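Local coordinates for protein 2-oxoadipate dioxygenase/decarboxylase (Pseudomonas putida, PDB 6W1G) that catalyses the iron(II)-dependent, O2-consuming decarboxylation and hydroxylation of 2-oxoadipate to D-2-hydroxyglutarate, a step of D-lysine catabolism, at residues V108-F113 with F129-R134; V96-L101 with A424-F429. One frame throughout, in Å; residues are numbered along the deposited sequence.

Interaction 1 of 2, residues V108-F113 with F129-R134; sequences VHSTAF and FTSLLR
The hydroxyls of Ser110 and Ser131 share a short hydrogen bond, OG to OG 2.7 Å, across a non-hydrogen-bonded pair of two antiparallel strands. Both oxygens lie anti to their own carbonyl carbons (chi1 -46° and -59°), and this turns them toward each other on the sheet face that also carries Val108, Ala112 and Phe129. There the Phe129 ring reaches alongside Ser110, its CZ 3.5 Å from Ser110 CB. Backbone bonds flank the serines: Leu132 N to His109 O and Thr130 N to Thr111 O, both 2.8 Å and almost straight, each paired with a longer return bond.

On the face carrying His109, Thr111, Thr130 and Leu132, Arg134, just past the strand end, folds over His109. Its CD sits 3.6 Å from the centroid of the imidazole in a CH-pi contact, and a bend at chi3 lays the guanidinium flat on the ring, planes 11° apart. His109 ND1 is hydrogen-bonded to Tyr98 OH and Arg134 NH1 to Asn425 OD1, which helps fix both flat groups. With an alanine in place of His109, the guanidinium would probably lose the surface it lies on and Tyr98 its hydrogen-bond partner. Thr130 OG1 meets the edge of the Phe113 ring, 3.4 Å from CD1.

The two strands are inner neighbours of the mixed sheet; Ser131 near the 2-oxoadipate-binding Arg74, and Phe129 near the metal ligand His70, place them beside the metal centre of this glyoxalase-clan dioxygenase.

Interaction 2 of 2, residues V96-L101 with A424-F429; sequences VGYYDL and ANREAF
Tyr98 and Asp100 both hold CG anti to the backbone N (chi1 174° and -176°), and these two torsions carry a phenol and a carboxylate from one strand to the first turns of helix 424-433. The motif is a helix laid across an outermost strand of the mixed sheet, the short axes 9.5 Å apart at their closest.

Tyr98 supplies most of the strand's share. The side chains of Arg426 and Phe429 run past it in the opposite direction, Arg426 over a ring face and toward CE2, Phe429 at CE1. Arg426 CA stands over that face, 3.9 Å from the centroid, as a CH-pi donor, and Arg426 CB packs against CE2 of the same ring. Farther out, the arginine bends at chi3 and brings one face of its guanidinium over Tyr98 CB, which lies 3.8 Å from Arg426 CZ. The guanidinium plane is turned 59° from that of the phenol, and it touches the root of the tyrosine rather than stacking on its ring.

The buried Phe429 meets the ring at CE1. Its CB touches Tyr98 CE1 at 3.5 Å, and the two rings meet obliquely, centroids 5.4 Å apart. At the phenol end, Tyr98 OH approaches Asn425 CB to 3.2 Å, its polar partner being His109 on the neighbouring strand.

The amide of Asn425 divides its work: OD1 serves Arg134, whereas ND2 donates to Asp100. Asp100 OD1 in turn pairs with Ser102. Asn425 ND2 reaches Asp100 OD2 on its syn side, 2.9 Å away, through a nearly straight bond.

How the interactions relate
Interaction 1 joins strand to strand, mainly by main-chain bonds, whereas interaction 2 joins a strand to a helix through side chains. Interaction 1 is buried and pairs inner strands of the mixed sheet, with main-chain bonds setting the register; interaction 2 lies at the surface, where a helix meets an outermost strand through aromatic packing and one hydrogen bond from an amide to a carboxylate. They are neighbours: strands 94-100 and 108-114 adjoin in the sheet, and interaction 1 is nested in the chain loop that interaction 2 closes. Tyr98 OH to His109 ND1, 2.8 Å, and Thr111 OG1 to Gly97 O bridge them, while Phe429 meets His109 edge-to-face.

Interaction 1 of 2, residues V108-F113 with F129-R134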
loop_
_atom_site.group_PDB
_atom_site.type_symbol
_atom_site.label_atom_id
_atom_site.label_comp_id
_atom_site.label_asym_id
_atom_site.label_seq_id
_atom_site.Cartn_x
_atom_site.Cartn_y
_atom_site.Cartn_z
ATOM N N VAL A 108 5.154 -14.638 8.515
ATOM C CA VAL A 108 5.758 -13.646 7.644
ATOM C C VAL A 108 6.039 -12.357 8.419
ATOM O O VAL A 108 5.412 -12.057 9.438
ATOM C CB VAL A 108 4.908 -13.279 6.392
ATOM C CG1 VAL A 108 4.659 -14.478 5.465
ATOM C CG2 VAL A 108 3.593 -12.625 6.801
ATOM N N HIS A 109 6.975 -11.565 7.878
ATOM C CA HIS A 109 7.112 -10.154 8.246
ATOM C C HIS A 109 7.424 -9.386 6.970
ATOM O O HIS A 109 7.935 -9.970 6.003
ATOM C CB HIS A 109 8.083 -9.897 9.403
ATOM C CG HIS A 109 9.431 -10.497 9.292
ATOM N ND1 HIS A 109 10.378 -10.216 10.248
ATOM C CD2 HIS A 109 10.001 -11.362 8.424
ATOM C CE1 HIS A 109 11.471 -10.918 9.990
ATOM N NE2 HIS A 109 11.271 -11.620 8.895
ATOM N N SER A 110 7.110 -8.084 6.972
ATOM C CA SER A 110 6.952 -7.379 5.711
ATOM C C SER A 110 7.339 -5.915 5.814
ATOM O O SER A 110 7.397 -5.309 6.891
ATOM C CB SER A 110 5.475 -7.422 5.279
ATOM O OG SER A 110 4.960 -8.716 5.425
ATOM N N THR A 111 7.571 -5.341 4.624
ATOM C CA THR A 111 7.728 -3.902 4.440
ATOM C C THR A 111 6.970 -3.523 3.187
ATOM O O THR A 111 6.502 -4.393 2.463
ATOM C CB THR A 111 9.209 -3.513 4.319
ATOM O OG1 THR A 111 9.355 -2.086 4.370
ATOM C CG2 THR A 111 9.837 -3.988 3.057
ATOM N N ALA A 112 6.843 -2.231 2.910
ATOM C CA ALA A 112 6.293 -1.808 1.630
ATOM C C ALA A 112 7.324 -0.950 0.897
ATOM O O ALA A 112 7.853 0.003 1.457
ATOM C CB ALA A 112 5.005 -1.032 1.766
ATOM N N PHE A 113 7.555 -1.267 -0.358
ATOM C CA PHE A 113 8.436 -0.472 -1.197
ATOM C C PHE A 113 7.594 0.606 -1.880
ATOM O O PHE A 113 6.578 0.282 -2.516
ATOM C CB PHE A 113 9.163 -1.352 -2.222
ATOM C CG PHE A 113 10.125 -2.301 -1.577
ATOM C CD1 PHE A 113 9.747 -3.600 -1.250
ATOM C CD2 PHE A 113 11.432 -1.921 -1.334
ATOM C CE1 PHE A 113 10.667 -4.474 -0.682
ATOM C CE2 PHE A 113 12.325 -2.789 -0.776
ATOM C CZ PHE A 113 11.934 -4.076 -0.447
ATOM N N PHE A 129 3.761 -4.161 -1.277
ATOM C CA PHE A 129 3.837 -4.758 0.053
ATOM C C PHE A 129 4.504 -6.117 -0.097
ATOM O O PHE A 129 4.022 -6.954 -0.867
ATOM C CB PHE A 129 2.428 -4.921 0.606
ATOM C CG PHE A 129 2.371 -5.319 2.050
ATOM C CD1 PHE A 129 2.314 -6.646 2.440
ATOM C CD2 PHE A 129 2.413 -4.356 3.037
ATOM C CE1 PHE A 129 2.256 -6.973 3.776
ATOM C CE2 PHE A 129 2.354 -4.704 4.380
ATOM C CZ PHE A 129 2.282 -5.998 4.737
ATOM N N THR A 130 5.656 -6.293 0.538
ATOM C CA THR A 130 6.542 -7.420 0.308
ATOM C C THR A 130 6.754 -8.161 1.616
ATOM O O THR A 130 7.322 -7.618 2.574
ATOM C CB THR A 130 7.856 -6.931 -0.250
ATOM O OG1 THR A 130 7.618 -6.210 -1.457
ATOM C CG2 THR A 130 8.810 -8.080 -0.558
ATOM N N SER A 131 6.331 -9.429 1.645
ATOM C CA SER A 131 6.489 -10.262 2.834
ATOM C C SER A 131 7.615 -11.251 2.639
ATOM O O SER A 131 7.793 -11.785 1.542
ATOM C CB SER A 131 5.193 -11.018 3.105
ATOM O OG SER A 131 4.089 -10.163 3.308
ATOM N N LEU A 132 8.346 -11.484 3.717
ATOM C CA LEU A 132 9.349 -12.524 3.755
ATOM C C LEU A 132 8.862 -13.641 4.673
ATOM O O LEU A 132 8.551 -13.409 5.846
ATOM C CB LEU A 132 10.656 -11.933 4.276
ATOM C CG LEU A 132 11.728 -12.963 4.555
ATOM C CD1 LEU A 132 12.187 -13.756 3.336
ATOM C CD2 LEU A 132 12.943 -12.279 5.193
ATOM N N LEU A 133 8.769 -14.847 4.111
ATOM C CA LEU A 133 8.405 -16.033 4.864
ATOM C C LEU A 133 9.479 -16.341 5.901
ATOM O O LEU A 133 10.676 -16.262 5.618
ATOM C CB LEU A 133 8.291 -17.198 3.883
ATOM C CG LEU A 133 7.786 -18.536 4.420
ATOM C CD1 LEU A 133 6.311 -18.459 4.724
ATOM C CD2 LEU A 133 8.088 -19.637 3.388
ATOM N N ARG A 134 9.045 -16.710 7.110
ATOM C CA ARG A 134 9.946 -17.118 8.185
ATOM C C ARG A 134 9.847 -18.630 8.333
ATOM O O ARG A 134 8.762 -19.162 8.603
ATOM C CB ARG A 134 9.596 -16.416 9.494
ATOM C CG ARG A 134 9.584 -14.896 9.351
ATOM C CD ARG A 134 9.755 -14.188 10.694
ATOM N NE ARG A 134 11.101 -14.371 11.235
ATOM C CZ ARG A 134 11.489 -13.935 12.424
ATOM N NH1 ARG A 134 10.620 -13.303 13.190
ATOM N NH2 ARG A 134 12.740 -14.121 12.855
#

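Interaction 2 of 2, residues V96-L101 with A424-F429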
loop_
_atom_site.group_PDB
_atom_site.type_symbol
_atom_site.label_atom_id
_atom_site.label_comp_id
_atom_site.label_asym_id
_atom_site.label_seq_id
_atom_site.Cartn_x
_atom_site.Cartn_y
_atom_site.Cartn_z
ATOM N N VAL A 96 9.644 1.040 3.312
ATOM C CA VAL A 96 9.044 1.903 4.324
ATOM C C VAL A 96 8.203 1.033 5.241
ATOM O O VAL A 96 7.343 0.276 4.777
ATOM C CB VAL A 96 8.177 3.006 3.684
ATOM C CG1 VAL A 96 7.579 3.870 4.775
ATOM C CG2 VAL A 96 8.990 3.806 2.695
ATOM N N GLY A 97 8.417 1.178 6.553
ATOM C CA GLY A 97 7.622 0.494 7.534
ATOM C C GLY A 97 8.004 -0.944 7.762
ATOM O O GLY A 97 8.766 -1.551 7.011
ATOM N N TYR A 98 7.463 -1.512 8.835
ATOM C CA TYR A 98 7.727 -2.896 9.198
ATOM C C TYR A 98 6.473 -3.462 9.847
ATOM O O TYR A 98 5.884 -2.858 10.747
ATOM C CB TYR A 98 8.917 -2.976 10.173
ATOM C CG TYR A 98 9.131 -4.380 10.673
ATOM C CD1 TYR A 98 9.528 -5.401 9.810
ATOM C CD2 TYR A 98 8.900 -4.712 11.994
ATOM C CE1 TYR A 98 9.688 -6.690 10.230
ATOM C CE2 TYR A 98 9.071 -6.010 12.431
ATOM C CZ TYR A 98 9.477 -6.996 11.561
ATOM O OH TYR A 98 9.635 -8.278 12.059
ATOM N N TYR A 99 6.040 -4.616 9.339
ATOM C CA TYR A 99 4.781 -5.247 9.720
ATOM C C TYR A 99 5.101 -6.685 10.087
ATOM O O TYR A 99 5.477 -7.471 9.218
ATOM C CB TYR A 99 3.779 -5.236 8.576
ATOM C CG TYR A 99 3.525 -3.853 7.996
ATOM C CD1 TYR A 99 4.403 -3.308 7.052
ATOM C CD2 TYR A 99 2.436 -3.092 8.371
ATOM C CE1 TYR A 99 4.198 -2.050 6.527
ATOM C CE2 TYR A 99 2.231 -1.841 7.857
ATOM C CZ TYR A 99 3.093 -1.326 6.940
ATOM O OH TYR A 99 2.859 -0.056 6.450
ATOM N N ASP A 100 4.987 -7.034 11.351
ATOM C CA ASP A 100 5.337 -8.372 11.819
ATOM C C ASP A 100 4.083 -9.141 12.165
ATOM O O ASP A 100 3.392 -8.812 13.135
ATOM C CB ASP A 100 6.236 -8.224 13.033
ATOM C CG ASP A 100 6.748 -9.538 13.546
ATOM O OD1 ASP A 100 6.659 -10.521 12.794
ATOM O OD2 ASP A 100 7.235 -9.558 14.681
ATOM N N LEU A 101 3.785 -10.149 11.368
ATOM C CA LEU A 101 2.626 -10.983 11.632
ATOM C C LEU A 101 2.930 -12.204 12.483
ATOM O O LEU A 101 2.014 -12.995 12.740
ATOM C CB LEU A 101 1.974 -11.420 10.326
ATOM C CG LEU A 101 1.073 -10.385 9.667
ATOM C CD1 LEU A 101 0.865 -10.715 8.210
ATOM C CD2 LEU A 101 -0.267 -10.298 10.406
ATOM N N ALA A 424 14.045 -7.698 18.002
ATOM C CA ALA A 424 14.775 -8.766 17.327
ATOM C C ALA A 424 14.202 -9.064 15.949
ATOM O O ALA A 424 14.953 -9.298 14.996
ATOM C CB ALA A 424 14.766 -10.036 18.171
ATOM N N ASN A 425 12.879 -9.097 15.827
ATOM C CA ASN A 425 12.292 -9.416 14.526
ATOM C C ASN A 425 12.591 -8.337 13.491
ATOM O O ASN A 425 12.988 -8.659 12.367
ATOM C CB ASN A 425 10.800 -9.723 14.647
ATOM C CG ASN A 425 10.538 -11.028 15.434
ATOM O OD1 ASN A 425 11.458 -11.782 15.733
ATOM N ND2 ASN A 425 9.283 -11.296 15.738
ATOM N N ARG A 426 12.433 -7.058 13.850
ATOM C CA ARG A 426 12.750 -6.002 12.884
ATOM C C ARG A 426 14.229 -6.050 12.507
ATOM O O ARG A 426 14.591 -5.855 11.348
ATOM C CB ARG A 426 12.371 -4.637 13.444
ATOM C CG ARG A 426 12.828 -3.474 12.567
ATOM C CD ARG A 426 12.604 -2.125 13.225
ATOM N NE ARG A 426 11.197 -1.867 13.501
ATOM C CZ ARG A 426 10.488 -0.885 12.952
ATOM N NH1 ARG A 426 11.055 -0.041 12.097
ATOM N NH2 ARG A 426 9.213 -0.750 13.271
ATOM N N GLU A 427 15.101 -6.287 13.486
ATOM C CA GLU A 427 16.526 -6.365 13.185
ATOM C C GLU A 427 16.827 -7.519 12.236
ATOM O O GLU A 427 17.640 -7.372 11.324
ATOM C CB GLU A 427 17.317 -6.501 14.487
ATOM C CG GLU A 427 17.275 -5.254 15.361
ATOM C CD GLU A 427 17.830 -5.472 16.769
ATOM O OE1 GLU A 427 18.363 -6.560 17.077
ATOM O OE2 GLU A 427 17.726 -4.546 17.590
ATOM N N ALA A 428 16.181 -8.672 12.444
ATOM C CA ALA A 428 16.349 -9.793 11.531
ATOM C C ALA A 428 15.841 -9.431 10.144
ATOM O O ALA A 428 16.467 -9.787 9.142
ATOM C CB ALA A 428 15.607 -11.032 12.042
ATOM N N PHE A 429 14.695 -8.741 10.067
ATOM C CA PHE A 429 14.175 -8.340 8.776
ATOM C C PHE A 429 15.167 -7.426 8.071
ATOM O O PHE A 429 15.422 -7.572 6.875
ATOM C CB PHE A 429 12.840 -7.630 8.958
ATOM C CG PHE A 429 12.148 -7.335 7.646
ATOM C CD1 PHE A 429 11.386 -8.292 7.009
ATOM C CD2 PHE A 429 12.307 -6.104 7.038
ATOM C CE1 PHE A 429 10.766 -8.048 5.786
ATOM C CE2 PHE A 429 11.693 -5.843 5.817
ATOM C CZ PHE A 429 10.909 -6.811 5.200
#